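Local coordinates for protein L-threonine dehydrogenase (Flavobacterium frigidimaris, PDB 2YY7) that binds NAD in a Rossmann-type fold and probably catalyses the NAD-dependent oxidation of the 3-hydroxyl group of L-threonine, at residues 1-6 with 24-29; 124-129 with 278-283; 150-155 with 236-241; 250-255 with 298-303. All blocks are in the same frame, centred on the assembly; numbering follows the deposited sequence.

Overall arrangement
The four contacts spread over the whole subunit. Contact 1 lies at the surface, at the end of the Rossmann domain away from the cofactor, between the start of strand 5-8 and the end of helix 13-26; the side chain of Ile-5 is about 14 Å from the bound NAD. Contact 3 reaches the same sheet from a helix whose Lys-147 binds NAD, the centres of contacts 1 and 3 being about 25 Å apart. Contacts 2 and 3 touch, Ile-283 CG2 meeting Asn-241 ND2 at 3.5 Å, and contact 2 brings the side chain of Trp-279 to about 7 Å from NAD. Contact 4 joins two C-terminal helices, its centre about 31 Å from that of contact 3.

Contact 1: residues 1-6 with 24-29; sequences MNPKIL and KLYGTE
Asn-2 and Tyr-26 bring the two backbones closest, their CA atoms 6.6 Å apart, and from there the chains diverge: residues 2 to 5 and 26 to 29 run 59° apart, and Lys-4 and Glu-29 are 8.5 Å apart at CA. Helix 13-26 ends here, and Gly-27 turns the chain out of it with a positive phi of 108°, at which a CB would collide with the carbonyl oxygen of Tyr-26, favouring glycine. The Tyr-26 ring, its CG anti to the carbonyl carbon (chi1 -56°), fills the angle between the segments, directed toward Asn-2, Pro-3 and Ile-5. Pro-3 CG lies over one face, offset toward the rim, and Pro-3 CD comes 3.8 Å from Tyr-26 CD2. The Asn-2 amide comes to the ring edge and stands almost perpendicular to it, CG lying in the ring plane. On the other flank of the ring, Ile-5 CD1 approaches Tyr-26 CD1 obliquely at 4.0 Å. A serine in place of Tyr-26 would probably open a gap between strand and helix and leave the Pro-3 ring and the Ile-5 methyl without their apolar partner. Lys-4 starts off the other way but bends, so that its CE lies 3.4 Å from Glu-29 O; its NZ is hydrogen-bonded to His-67 O. Ile-5 is tied by backbone bonds to Asn-30 and Ile-32, while Lys-4 and Leu-6 bond to Asp-71 on the other flank. The arrangement belongs to the first beta-alpha-beta unit of an NAD-binding Rossmann fold, strand 5-8, helix 13-26 and strand 31-35, at its end away from the cofactor.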
loop_
_atom_site.group_PDB
_atom_site.type_symbol
_atom_site.label_atom_id
_atom_site.label_comp_id
_atom_site.label_asym_id
_atom_site.label_seq_id
_atom_site.Cartn_x
_atom_site.Cartn_y
_atom_site.Cartn_z
ATOM N N MET A 1 -9.031 16.825 -32.164
ATOM C CA MET A 1 -8.449 17.925 -31.343
ATOM C C MET A 1 -7.285 17.422 -30.491
ATOM O O MET A 1 -7.370 16.355 -29.876
ATOM C CB MET A 1 -9.519 18.514 -30.424
ATOM C CG MET A 1 -8.999 19.578 -29.475
ATOM S SD MET A 1 -10.055 19.761 -28.025
ATOM C CE MET A 1 -9.048 18.982 -26.753
ATOM N N ASN A 2 -6.203 18.192 -30.455
ATOM C CA ASN A 2 -5.042 17.819 -29.662
ATOM C C ASN A 2 -5.313 18.092 -28.193
ATOM O O ASN A 2 -6.073 18.995 -27.846
ATOM C CB ASN A 2 -3.802 18.600 -30.106
ATOM C CG ASN A 2 -3.158 18.018 -31.349
ATOM O OD1 ASN A 2 -2.135 18.512 -31.816
ATOM N ND2 ASN A 2 -3.754 16.959 -31.889
ATOM N N PRO A 3 -4.693 17.308 -27.305
ATOM C CA PRO A 3 -4.903 17.507 -25.874
ATOM C C PRO A 3 -4.183 18.746 -25.362
ATOM O O PRO A 3 -3.261 19.253 -25.999
ATOM C CB PRO A 3 -4.336 16.229 -25.272
ATOM C CG PRO A 3 -3.166 15.955 -26.168
ATOM C CD PRO A 3 -3.747 16.203 -27.550
ATOM N N LYS A 4 -4.628 19.235 -24.213
ATOM C CA LYS A 4 -4.009 20.384 -23.581
ATOM C C LYS A 4 -3.343 19.741 -22.369
ATOM O O LYS A 4 -4.018 19.311 -21.435
ATOM C CB LYS A 4 -5.068 21.397 -23.154
ATOM C CG LYS A 4 -4.482 22.713 -22.708
ATOM C CD LYS A 4 -3.635 23.338 -23.811
ATOM C CE LYS A 4 -3.068 24.674 -23.364
ATOM N NZ LYS A 4 -4.166 25.635 -23.035
ATOM N N ILE A 5 -2.018 19.680 -22.399
ATOM C CA ILE A 5 -1.243 19.015 -21.362
ATOM C C ILE A 5 -0.625 19.864 -20.255
ATOM O O ILE A 5 -0.092 20.944 -20.498
ATOM C CB ILE A 5 -0.105 18.194 -22.019
ATOM C CG1 ILE A 5 -0.698 17.234 -23.058
ATOM C CG2 ILE A 5 0.678 17.425 -20.955
ATOM C CD1 ILE A 5 0.325 16.629 -24.003
ATOM N N LEU A 6 -0.695 19.344 -19.036
ATOM C CA LEU A 6 -0.098 19.995 -17.881
ATOM C C LEU A 6 0.882 19.007 -17.263
ATOM O O LEU A 6 0.491 17.925 -16.813
ATOM C CB LEU A 6 -1.156 20.380 -16.843
ATOM C CG LEU A 6 -0.580 20.915 -15.525
ATOM C CD1 LEU A 6 0.229 22.192 -15.784
ATOM C CD2 LEU A 6 -1.714 21.183 -14.540
ATOM N N LYS A 24 7.032 18.862 -29.177
ATOM C CA LYS A 24 7.374 18.604 -30.571
ATOM C C LYS A 24 6.216 17.890 -31.261
ATOM O O LYS A 24 5.931 18.132 -32.434
ATOM C CB LYS A 24 8.627 17.730 -30.666
ATOM C CG LYS A 24 9.909 18.425 -30.231
ATOM C CD LYS A 24 11.107 17.478 -30.222
ATOM C CE LYS A 24 11.416 16.911 -31.604
ATOM N NZ LYS A 24 10.420 15.892 -32.050
ATOM N N LEU A 25 5.545 17.018 -30.514
ATOM C CA LEU A 25 4.430 16.242 -31.036
ATOM C C LEU A 25 3.104 16.984 -31.073
ATOM O O LEU A 25 2.351 16.849 -32.035
ATOM C CB LEU A 25 4.236 14.964 -30.210
ATOM C CG LEU A 25 5.319 13.886 -30.186
ATOM C CD1 LEU A 25 4.880 12.766 -29.249
ATOM C CD2 LEU A 25 5.557 13.344 -31.591
ATOM N N TYR A 26 2.811 17.768 -30.039
ATOM C CA TYR A 26 1.529 18.462 -29.990
ATOM C C TYR A 26 1.550 19.980 -30.037
ATOM O O TYR A 26 0.492 20.608 -30.020
ATOM C CB TYR A 26 0.746 18.023 -28.751
ATOM C CG TYR A 26 0.522 16.529 -28.658
ATOM C CD1 TYR A 26 1.293 15.744 -27.807
ATOM C CD2 TYR A 26 -0.460 15.900 -29.423
ATOM C CE1 TYR A 26 1.096 14.369 -27.717
ATOM C CE2 TYR A 26 -0.664 14.520 -29.340
ATOM C CZ TYR A 26 0.117 13.765 -28.485
ATOM O OH TYR A 26 -0.074 12.403 -28.390
ATOM N N GLY A 27 2.733 20.576 -30.094
ATOM C CA GLY A 27 2.800 22.026 -30.141
ATOM C C GLY A 27 3.293 22.624 -28.838
ATOM O O GLY A 27 2.895 22.198 -27.757
ATOM N N THR A 28 4.158 23.623 -28.954
ATOM C CA THR A 28 4.752 24.297 -27.802
ATOM C C THR A 28 3.767 24.798 -26.752
ATOM O O THR A 28 3.929 24.520 -25.561
ATOM C CB THR A 28 5.616 25.484 -28.265
ATOM O OG1 THR A 28 6.657 24.996 -29.120
ATOM C CG2 THR A 28 6.234 26.206 -27.068
ATOM N N GLU A 29 2.750 25.534 -27.192
ATOM C CA GLU A 29 1.759 26.087 -26.279
ATOM C C GLU A 29 0.654 25.132 -25.832
ATOM O O GLU A 29 -0.206 25.518 -25.041
ATOM C CB GLU A 29 1.133 27.347 -26.884
ATOM C CG GLU A 29 2.109 28.508 -27.060
ATOM C CD GLU A 29 3.147 28.239 -28.130
ATOM O OE1 GLU A 29 2.817 27.544 -29.114
ATOM O OE2 GLU A 29 4.286 28.736 -27.995
#

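Contact 2: residues 124-129 with 278-283; sequences PTTPKE and SWPASI
Glu-129 reaches Ser-282 with a chain that first leads off and then folds back. Its CB is 4.0 Å from Ser-282 OG; CG, set anti to the backbone N (chi1 -155°), lies 3.4 Å from the same Ser-282 OG, and the bend at chi2 (71°) carries the carboxylate to the serine. At the tip, OE1 accepts from Ser-282 OG at 2.6 Å, the hydroxyl standing well above the carboxylate plane, 69° out of it. The other oxygen, OE2, rests 3.7 Å from the methyl CB of Ala-281. Ser-282 OG is also bonded to the backbone N of Asn-130, so this one hydroxyl links Glu-129 with the residue after it.

Beside this pair, Lys-128 O is gripped by two successive amides, Ala-281 N at 2.6 Å and Ser-282 N at 3.2 Å, both in its carbonyl plane. The Lys-128 side chain doubles back to give NZ a weak hydrogen bond to Trp-279 O, and a hydrogen bond to Asp-277 O. Thr-126 CG2 packs on Pro-280 CG, and Pro-124 CG meets Ser-278 CB at 3.8 Å.

Two loops meet here beside the cofactor cleft, the side chain of Trp-279 lying about 7 Å from NAD: one runs between strand 112-118 and helix 142-161, the other between helices 272-276 and 286-292. Trp-279 turns away from the first loop onto Met-211 of strand 211-215, while Thr-125 packs on Tyr-134 of the second subunit.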
loop_
_atom_site.group_PDB
_atom_site.type_symbol
_atom_site.label_atom_id
_atom_site.label_comp_id
_atom_site.label_asym_id
_atom_site.label_seq_id
_atom_site.Cartn_x
_atom_site.Cartn_y
_atom_site.Cartn_z
ATOM N N PRO A 124 12.080 -7.336 -0.854
ATOM C CA PRO A 124 12.996 -8.451 -0.573
ATOM C C PRO A 124 12.450 -9.830 -0.928
ATOM O O PRO A 124 13.207 -10.742 -1.263
ATOM C CB PRO A 124 13.248 -8.326 0.932
ATOM C CG PRO A 124 13.016 -6.874 1.216
ATOM C CD PRO A 124 11.810 -6.568 0.377
ATOM N N THR A 125 11.133 -9.974 -0.840
ATOM C CA THR A 125 10.462 -11.236 -1.113
ATOM C C THR A 125 9.985 -11.381 -2.559
ATOM O O THR A 125 9.362 -12.381 -2.917
ATOM C CB THR A 125 9.260 -11.411 -0.160
ATOM O OG1 THR A 125 8.478 -10.208 -0.148
ATOM C CG2 THR A 125 9.740 -11.701 1.261
ATOM N N THR A 126 10.276 -10.383 -3.386
ATOM C CA THR A 126 9.877 -10.411 -4.789
ATOM C C THR A 126 10.927 -11.157 -5.610
ATOM O O THR A 126 12.119 -10.901 -5.457
ATOM C CB THR A 126 9.768 -8.987 -5.363
ATOM O OG1 THR A 126 8.768 -8.251 -4.650
ATOM C CG2 THR A 126 9.410 -9.033 -6.833
ATOM N N PRO A 127 10.501 -12.095 -6.483
ATOM C CA PRO A 127 11.452 -12.846 -7.316
ATOM C C PRO A 127 12.396 -11.836 -7.975
ATOM O O PRO A 127 11.945 -10.811 -8.491
ATOM C CB PRO A 127 10.545 -13.544 -8.323
ATOM C CG PRO A 127 9.331 -13.848 -7.496
ATOM C CD PRO A 127 9.118 -12.545 -6.732
ATOM N N LYS A 128 13.692 -12.122 -7.970
ATOM C CA LYS A 128 14.660 -11.178 -8.514
ATOM C C LYS A 128 14.915 -11.185 -10.021
ATOM O O LYS A 128 15.415 -10.194 -10.562
ATOM C CB LYS A 128 15.988 -11.330 -7.763
ATOM C CG LYS A 128 15.801 -11.441 -6.250
ATOM C CD LYS A 128 17.045 -11.055 -5.472
ATOM C CE LYS A 128 17.103 -9.556 -5.235
ATOM N NZ LYS A 128 16.087 -9.085 -4.239
ATOM N N GLU A 129 14.574 -12.272 -10.705
ATOM C CA GLU A 129 14.803 -12.336 -12.143
ATOM C C GLU A 129 13.492 -12.421 -12.923
ATOM O O GLU A 129 12.592 -13.173 -12.561
ATOM C CB GLU A 129 15.703 -13.530 -12.480
ATOM C CG GLU A 129 16.478 -13.346 -13.778
ATOM C CD GLU A 129 17.576 -12.293 -13.667
ATOM O OE1 GLU A 129 17.840 -11.601 -14.669
ATOM O OE2 GLU A 129 18.189 -12.168 -12.585
ATOM N N SER A 278 16.955 -4.793 -2.031
ATOM C CA SER A 278 15.560 -5.175 -1.831
ATOM C C SER A 278 14.775 -5.164 -3.147
ATOM O O SER A 278 13.585 -5.484 -3.165
ATOM C CB SER A 278 14.878 -4.248 -0.822
ATOM O OG SER A 278 14.528 -3.012 -1.414
ATOM N N TRP A 279 15.440 -4.802 -4.245
ATOM C CA TRP A 279 14.783 -4.761 -5.553
ATOM C C TRP A 279 15.218 -5.895 -6.476
ATOM O O TRP A 279 16.266 -6.508 -6.275
ATOM C CB TRP A 279 15.077 -3.446 -6.283
ATOM C CG TRP A 279 14.580 -2.211 -5.622
ATOM C CD1 TRP A 279 13.708 -2.124 -4.574
ATOM C CD2 TRP A 279 14.904 -0.867 -5.991
ATOM N NE1 TRP A 279 13.469 -0.804 -4.270
ATOM C CE2 TRP A 279 14.191 -0.012 -5.125
ATOM C CE3 TRP A 279 15.730 -0.302 -6.975
ATOM C CZ2 TRP A 279 14.277 1.380 -5.211
ATOM C CZ3 TRP A 279 15.815 1.086 -7.060
ATOM C CH2 TRP A 279 15.092 1.909 -6.182
ATOM N N PRO A 280 14.408 -6.180 -7.511
ATOM C CA PRO A 280 14.681 -7.232 -8.497
ATOM C C PRO A 280 15.896 -6.872 -9.349
ATOM O O PRO A 280 16.361 -5.732 -9.327
ATOM C CB PRO A 280 13.404 -7.266 -9.335
ATOM C CG PRO A 280 12.353 -6.785 -8.383
ATOM C CD PRO A 280 13.047 -5.645 -7.692
ATOM N N ALA A 281 16.397 -7.845 -10.105
ATOM C CA ALA A 281 17.546 -7.618 -10.972
ATOM C C ALA A 281 17.077 -7.330 -12.398
ATOM O O ALA A 281 17.677 -6.510 -13.104
ATOM C CB ALA A 281 18.469 -8.847 -10.956
ATOM N N SER A 282 16.008 -8.004 -12.813
ATOM C CA SER A 282 15.443 -7.836 -14.155
ATOM C C SER A 282 13.915 -7.936 -14.097
ATOM O O SER A 282 13.366 -8.608 -13.227
ATOM C CB SER A 282 16.002 -8.902 -15.101
ATOM O OG SER A 282 15.651 -10.196 -14.647
ATOM N N ILE A 283 13.241 -7.294 -15.049
ATOM C CA ILE A 283 11.777 -7.246 -15.080
ATOM C C ILE A 283 11.115 -7.840 -16.331
ATOM O O ILE A 283 11.597 -7.645 -17.444
ATOM C CB ILE A 283 11.301 -5.766 -14.958
ATOM C CG1 ILE A 283 11.827 -5.144 -13.660
ATOM C CG2 ILE A 283 9.778 -5.685 -15.045
ATOM C CD1 ILE A 283 11.228 -5.717 -12.400
#

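Contact 3: residues 150-155 with 236-241; sequences GERWCE and IHSSYN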
loop_
_atom_site.group_PDB
_atom_site.type_symbol
_atom_site.label_atom_id
_atom_site.label_comp_id
_atom_site.label_asym_id
_atom_site.label_seq_id
_atom_site.Cartn_x
_atom_site.Cartn_y
_atom_site.Cartn_z
ATOM N N GLY A 150 -0.100 4.139 -4.252
ATOM C CA GLY A 150 -0.503 4.950 -5.386
ATOM C C GLY A 150 -1.150 4.071 -6.438
ATOM O O GLY A 150 -2.209 4.408 -6.955
ATOM N N GLU A 151 -0.505 2.951 -6.763
ATOM C CA GLU A 151 -1.036 2.008 -7.748
ATOM C C GLU A 151 -2.419 1.515 -7.339
ATOM O O GLU A 151 -3.339 1.478 -8.158
ATOM C CB GLU A 151 -0.110 0.791 -7.900
ATOM C CG GLU A 151 1.238 1.091 -8.529
ATOM C CD GLU A 151 2.011 -0.174 -8.878
ATOM O OE1 GLU A 151 3.194 -0.064 -9.259
ATOM O OE2 GLU A 151 1.433 -1.278 -8.771
ATOM N N ARG A 152 -2.557 1.121 -6.075
ATOM C CA ARG A 152 -3.835 0.630 -5.565
ATOM C C ARG A 152 -4.932 1.679 -5.752
ATOM O O ARG A 152 -6.051 1.355 -6.164
ATOM C CB ARG A 152 -3.718 0.268 -4.080
ATOM C CG ARG A 152 -2.740 -0.869 -3.742
ATOM C CD ARG A 152 -3.229 -2.238 -4.226
ATOM N NE ARG A 152 -2.868 -2.490 -5.618
ATOM C CZ ARG A 152 -3.733 -2.783 -6.582
ATOM N NH1 ARG A 152 -5.028 -2.863 -6.310
ATOM N NH2 ARG A 152 -3.299 -2.996 -7.820
ATOM N N TRP A 153 -4.618 2.937 -5.448
ATOM C CA TRP A 153 -5.597 4.006 -5.590
ATOM C C TRP A 153 -5.912 4.335 -7.049
ATOM O O TRP A 153 -7.054 4.657 -7.376
ATOM C CB TRP A 153 -5.139 5.261 -4.835
ATOM C CG TRP A 153 -5.447 5.193 -3.363
ATOM C CD1 TRP A 153 -4.548 5.103 -2.330
ATOM C CD2 TRP A 153 -6.749 5.200 -2.760
ATOM N NE1 TRP A 153 -5.215 5.057 -1.123
ATOM C CE2 TRP A 153 -6.564 5.114 -1.358
ATOM C CE3 TRP A 153 -8.054 5.273 -3.269
ATOM C CZ2 TRP A 153 -7.639 5.099 -0.458
ATOM C CZ3 TRP A 153 -9.125 5.257 -2.372
ATOM C CH2 TRP A 153 -8.907 5.171 -0.981
ATOM N N CYS A 154 -4.917 4.254 -7.930
ATOM C CA CYS A 154 -5.168 4.519 -9.348
ATOM C C CYS A 154 -6.176 3.502 -9.869
ATOM O O CYS A 154 -7.122 3.850 -10.582
ATOM C CB CYS A 154 -3.879 4.407 -10.167
ATOM S SG CYS A 154 -2.766 5.803 -9.980
ATOM N N GLU A 155 -5.966 2.241 -9.508
ATOM C CA GLU A 155 -6.854 1.169 -9.933
ATOM C C GLU A 155 -8.246 1.375 -9.341
ATOM O O GLU A 155 -9.261 1.150 -10.008
ATOM C CB GLU A 155 -6.292 -0.178 -9.484
ATOM C CG GLU A 155 -6.993 -1.375 -10.087
ATOM C CD GLU A 155 -6.378 -2.680 -9.635
ATOM O OE1 GLU A 155 -6.526 -3.027 -8.444
ATOM O OE2 GLU A 155 -5.739 -3.354 -10.466
ATOM N N ILE A 236 -4.370 -2.954 -17.728
ATOM C CA ILE A 236 -3.925 -2.948 -16.341
ATOM C C ILE A 236 -4.090 -1.515 -15.840
ATOM O O ILE A 236 -3.566 -0.569 -16.436
ATOM C CB ILE A 236 -2.455 -3.404 -16.225
ATOM C CG1 ILE A 236 -2.314 -4.817 -16.809
ATOM C CG2 ILE A 236 -2.016 -3.389 -14.760
ATOM C CD1 ILE A 236 -0.909 -5.390 -16.745
ATOM N N HIS A 237 -4.821 -1.358 -14.741
ATOM C CA HIS A 237 -5.095 -0.032 -14.214
ATOM C C HIS A 237 -4.359 0.350 -12.933
ATOM O O HIS A 237 -4.647 1.379 -12.313
ATOM C CB HIS A 237 -6.609 0.107 -14.088
ATOM C CG HIS A 237 -7.325 -0.231 -15.360
ATOM N ND1 HIS A 237 -7.263 0.570 -16.481
ATOM C CD2 HIS A 237 -8.035 -1.326 -15.723
ATOM C CE1 HIS A 237 -7.901 -0.017 -17.478
ATOM N NE2 HIS A 237 -8.377 -1.170 -17.046
ATOM N N SER A 238 -3.397 -0.486 -12.555
ATOM C CA SER A 238 -2.546 -0.232 -11.404
ATOM C C SER A 238 -1.336 0.426 -12.068
ATOM O O SER A 238 -1.266 1.650 -12.167
ATOM C CB SER A 238 -2.163 -1.553 -10.722
ATOM O OG SER A 238 -1.723 -2.517 -11.667
ATOM N N SER A 239 -0.400 -0.391 -12.547
ATOM C CA SER A 239 0.777 0.117 -13.254
ATOM C C SER A 239 1.432 -1.032 -14.015
ATOM O O SER A 239 1.465 -2.169 -13.535
ATOM C CB SER A 239 1.784 0.742 -12.287
ATOM O OG SER A 239 2.800 1.443 -12.998
ATOM N N TYR A 240 1.947 -0.726 -15.202
ATOM C CA TYR A 240 2.595 -1.720 -16.054
ATOM C C TYR A 240 4.070 -1.927 -15.762
ATOM O O TYR A 240 4.810 -0.964 -15.546
ATOM C CB TYR A 240 2.484 -1.304 -17.527
ATOM C CG TYR A 240 1.192 -1.668 -18.215
ATOM C CD1 TYR A 240 1.037 -2.910 -18.832
ATOM C CD2 TYR A 240 0.134 -0.766 -18.274
ATOM C CE1 TYR A 240 -0.145 -3.242 -19.498
ATOM C CE2 TYR A 240 -1.050 -1.087 -18.935
ATOM C CZ TYR A 240 -1.179 -2.325 -19.545
ATOM O OH TYR A 240 -2.339 -2.640 -20.210
ATOM N N ASN A 241 4.497 -3.186 -15.745
ATOM C CA ASN A 241 5.910 -3.482 -15.581
ATOM C C ASN A 241 6.470 -2.912 -16.891
ATOM O O ASN A 241 5.786 -2.933 -17.916
ATOM C CB ASN A 241 6.152 -4.997 -15.530
ATOM C CG ASN A 241 6.338 -5.523 -14.111
ATOM O OD1 ASN A 241 6.209 -4.786 -13.135
ATOM N ND2 ASN A 241 6.643 -6.807 -13.998
HETATM O O HOH W 1 -6.067 -3.344 -13.236
#
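Glu-151 and Ser-238 bring the helix and the loop together, their CA atoms 4.5 Å apart, where residues 237 to 239 pass alongside helix 142-161. The extended Glu-151 chain lays its carboxylate against Ser-239, OE1 lying 3.4 Å from CB. That carboxylate is held from the sheet side: OE1 is hydrogen-bonded to Ser-117 and OE2 forms a salt bridge with Arg-169. An alanine in place of Glu-151 would probably leave the Arg-169 charge without this mate and open a gap beside Ser-239. Arg-152 bends at chi2 and chi3 to bring NH2 within 3.4 Å of Ser-238 CB, while NH1 grips Glu-155 OE1 in a salt bridge of 2.6 Å, the oxygen lying in the guanidinium plane. Glu-155 OE2 accepts a hydrogen bond from a water, which accepts one from His-237 N, both at 2.8 Å. Ser-238 OG is buried with no partner in the model. The loop leads into strand 240-241, which pairs in parallel with strand 164-174; Cys-154 packs on Val-165 of that strand and on Trp-115 of strand 112-118. Trp-153 meets Trp-91 of the second subunit edge-to-face, and Arg-152 NH1 bonds to Pro-139 O of that subunit.

Contact 4: residues 250-255 with 298-303; sequences TEIANE and FDLESM
Apolar packing carries most of this contact, and Leu-300 is at its centre. The leucine extends away from its own N (chi1 179°), reaches across to helix 249-257 and divides its two methyls there. CD1 lies 4.1 Å from Ile-252 CG1, the two side chains crossing at about a right angle, while CD2 sits 3.8 Å from the backbone oxygen of Glu-251. The branch carbon CG meets the aliphatic part of Glu-255, whose CB and CG slide past the leucine in the opposite direction. Further along, Met-303 sends its CE to within 4.4 Å of Ile-252 CD1.

The two helices belong to the smaller C-terminal domain, which in extended short-chain dehydrogenases typically carries the substrate side, and pack beside strand 245-247, where Phe-247 is touched by Ile-252, Leu-300 and Met-303 alike. Ile-252 also meets Tyr-187, Ile-191 and Phe-192 of helix 187-197, so it is enclosed on several sides.

Within 298-303 itself, Asp-299 is the N-cap of helix 300-311: its OD2 accepts from Ser-302 N at 2.9 Å, nearly straight at 171°, and from Ser-302 OG at 2.7 Å, the hydroxyl lying above the carboxylate plane. The polar feature between the segments is a meeting of like charges. Bent at chi2, Glu-255 lays OE1 3.4 Å from Glu-301 CA, with Glu-301 OE2 4.5 Å away and the carboxylate planes 78° apart. This proximity may raise the proton affinity of either acid, and Lys-258 offers Glu-255 OE2 a long, weak ion pair.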
loop_
_atom_site.group_PDB
_atom_site.type_symbol
_atom_site.label_atom_id
_atom_site.label_comp_id
_atom_site.label_asym_id
_atom_site.label_seq_id
_atom_site.Cartn_x
_atom_site.Cartn_y
_atom_site.Cartn_z
ATOM N N THR A 250 29.787 -3.173 -12.831
ATOM C CA THR A 250 30.949 -3.706 -13.539
ATOM C C THR A 250 30.703 -3.666 -15.042
ATOM O O THR A 250 31.578 -3.259 -15.813
ATOM C CB THR A 250 31.255 -5.172 -13.134
ATOM O OG1 THR A 250 31.552 -5.237 -11.736
ATOM C CG2 THR A 250 32.452 -5.706 -13.916
ATOM N N GLU A 251 29.508 -4.071 -15.462
ATOM C CA GLU A 251 29.190 -4.083 -16.885
ATOM C C GLU A 251 29.110 -2.689 -17.511
ATOM O O GLU A 251 29.648 -2.478 -18.597
ATOM C CB GLU A 251 27.883 -4.846 -17.137
ATOM C CG GLU A 251 27.932 -6.302 -16.672
ATOM C CD GLU A 251 26.591 -7.017 -16.784
ATOM O OE1 GLU A 251 25.580 -6.484 -16.277
ATOM O OE2 GLU A 251 26.549 -8.119 -17.367
ATOM N N ILE A 252 28.450 -1.735 -16.852
ATOM C CA ILE A 252 28.360 -0.404 -17.445
ATOM C C ILE A 252 29.719 0.291 -17.436
ATOM O O ILE A 252 30.037 1.054 -18.344
ATOM C CB ILE A 252 27.295 0.497 -16.749
ATOM C CG1 ILE A 252 27.280 1.872 -17.425
ATOM C CG2 ILE A 252 27.591 0.639 -15.263
ATOM C CD1 ILE A 252 26.083 2.732 -17.072
ATOM N N ALA A 253 30.527 0.011 -16.416
ATOM C CA ALA A 253 31.859 0.599 -16.325
ATOM C C ALA A 253 32.723 0.030 -17.455
ATOM O O ALA A 253 33.534 0.741 -18.043
ATOM C CB ALA A 253 32.486 0.284 -14.962
ATOM N N ASN A 254 32.534 -1.253 -17.759
ATOM C CA ASN A 254 33.292 -1.903 -18.825
ATOM C C ASN A 254 32.892 -1.366 -20.196
ATOM O O ASN A 254 33.726 -1.254 -21.094
ATOM C CB ASN A 254 33.090 -3.424 -18.796
ATOM C CG ASN A 254 33.882 -4.101 -17.687
ATOM O OD1 ASN A 254 34.848 -3.542 -17.168
ATOM N ND2 ASN A 254 33.488 -5.324 -17.337
ATOM N N GLU A 255 31.616 -1.037 -20.364
ATOM C CA GLU A 255 31.162 -0.504 -21.641
ATOM C C GLU A 255 31.776 0.885 -21.834
ATOM O O GLU A 255 32.181 1.249 -22.940
ATOM C CB GLU A 255 29.635 -0.410 -21.676
ATOM C CG GLU A 255 29.083 -0.091 -23.058
ATOM C CD GLU A 255 29.370 -1.188 -24.067
ATOM O OE1 GLU A 255 29.353 -0.900 -25.279
ATOM O OE2 GLU A 255 29.607 -2.342 -23.648
ATOM N N PHE A 298 17.021 1.173 -26.953
ATOM C CA PHE A 298 18.411 1.217 -26.493
ATOM C C PHE A 298 18.845 0.089 -25.562
ATOM O O PHE A 298 18.116 -0.290 -24.649
ATOM C CB PHE A 298 18.702 2.539 -25.771
ATOM C CG PHE A 298 18.645 3.751 -26.658
ATOM C CD1 PHE A 298 17.429 4.351 -26.966
ATOM C CD2 PHE A 298 19.811 4.293 -27.186
ATOM C CE1 PHE A 298 17.379 5.478 -27.790
ATOM C CE2 PHE A 298 19.770 5.420 -28.011
ATOM C CZ PHE A 298 18.552 6.010 -28.312
ATOM N N ASP A 299 20.042 -0.445 -25.802
ATOM C CA ASP A 299 20.601 -1.467 -24.928
ATOM C C ASP A 299 21.820 -0.793 -24.304
ATOM O O ASP A 299 22.083 0.374 -24.593
ATOM C CB ASP A 299 20.991 -2.737 -25.703
ATOM C CG ASP A 299 21.985 -2.474 -26.826
ATOM O OD1 ASP A 299 22.308 -3.439 -27.547
ATOM O OD2 ASP A 299 22.437 -1.326 -26.994
ATOM N N LEU A 300 22.559 -1.501 -23.456
ATOM C CA LEU A 300 23.724 -0.910 -22.802
ATOM C C LEU A 300 24.716 -0.231 -23.756
ATOM O O LEU A 300 25.150 0.894 -23.506
ATOM C CB LEU A 300 24.453 -1.965 -21.967
ATOM C CG LEU A 300 25.705 -1.464 -21.241
ATOM C CD1 LEU A 300 25.361 -0.223 -20.410
ATOM C CD2 LEU A 300 26.263 -2.574 -20.356
ATOM N N GLU A 301 25.069 -0.913 -24.841
ATOM C CA GLU A 301 26.007 -0.375 -25.821
ATOM C C GLU A 301 25.535 0.903 -26.523
ATOM O O GLU A 301 26.285 1.874 -26.613
ATOM C CB GLU A 301 26.340 -1.442 -26.877
ATOM C CG GLU A 301 27.093 -0.902 -28.095
ATOM C CD GLU A 301 27.493 -1.993 -29.079
ATOM O OE1 GLU A 301 26.653 -2.865 -29.390
ATOM O OE2 GLU A 301 28.649 -1.969 -29.552
ATOM N N SER A 302 24.305 0.909 -27.031
ATOM C CA SER A 302 23.797 2.094 -27.720
ATOM C C SER A 302 23.542 3.261 -26.768
ATOM O O SER A 302 23.675 4.424 -27.152
ATOM C CB SER A 302 22.521 1.764 -28.512
ATOM O OG SER A 302 21.536 1.156 -27.696
ATOM N N MET A 303 23.174 2.964 -25.527
ATOM C CA MET A 303 22.943 4.034 -24.568
ATOM C C MET A 303 24.262 4.673 -24.157
ATOM O O MET A 303 24.363 5.895 -24.054
ATOM C CB MET A 303 22.237 3.517 -23.319
ATOM C CG MET A 303 22.236 4.538 -22.198
ATOM S SD MET A 303 21.519 3.937 -20.691
ATOM C CE MET A 303 22.885 2.921 -20.057
#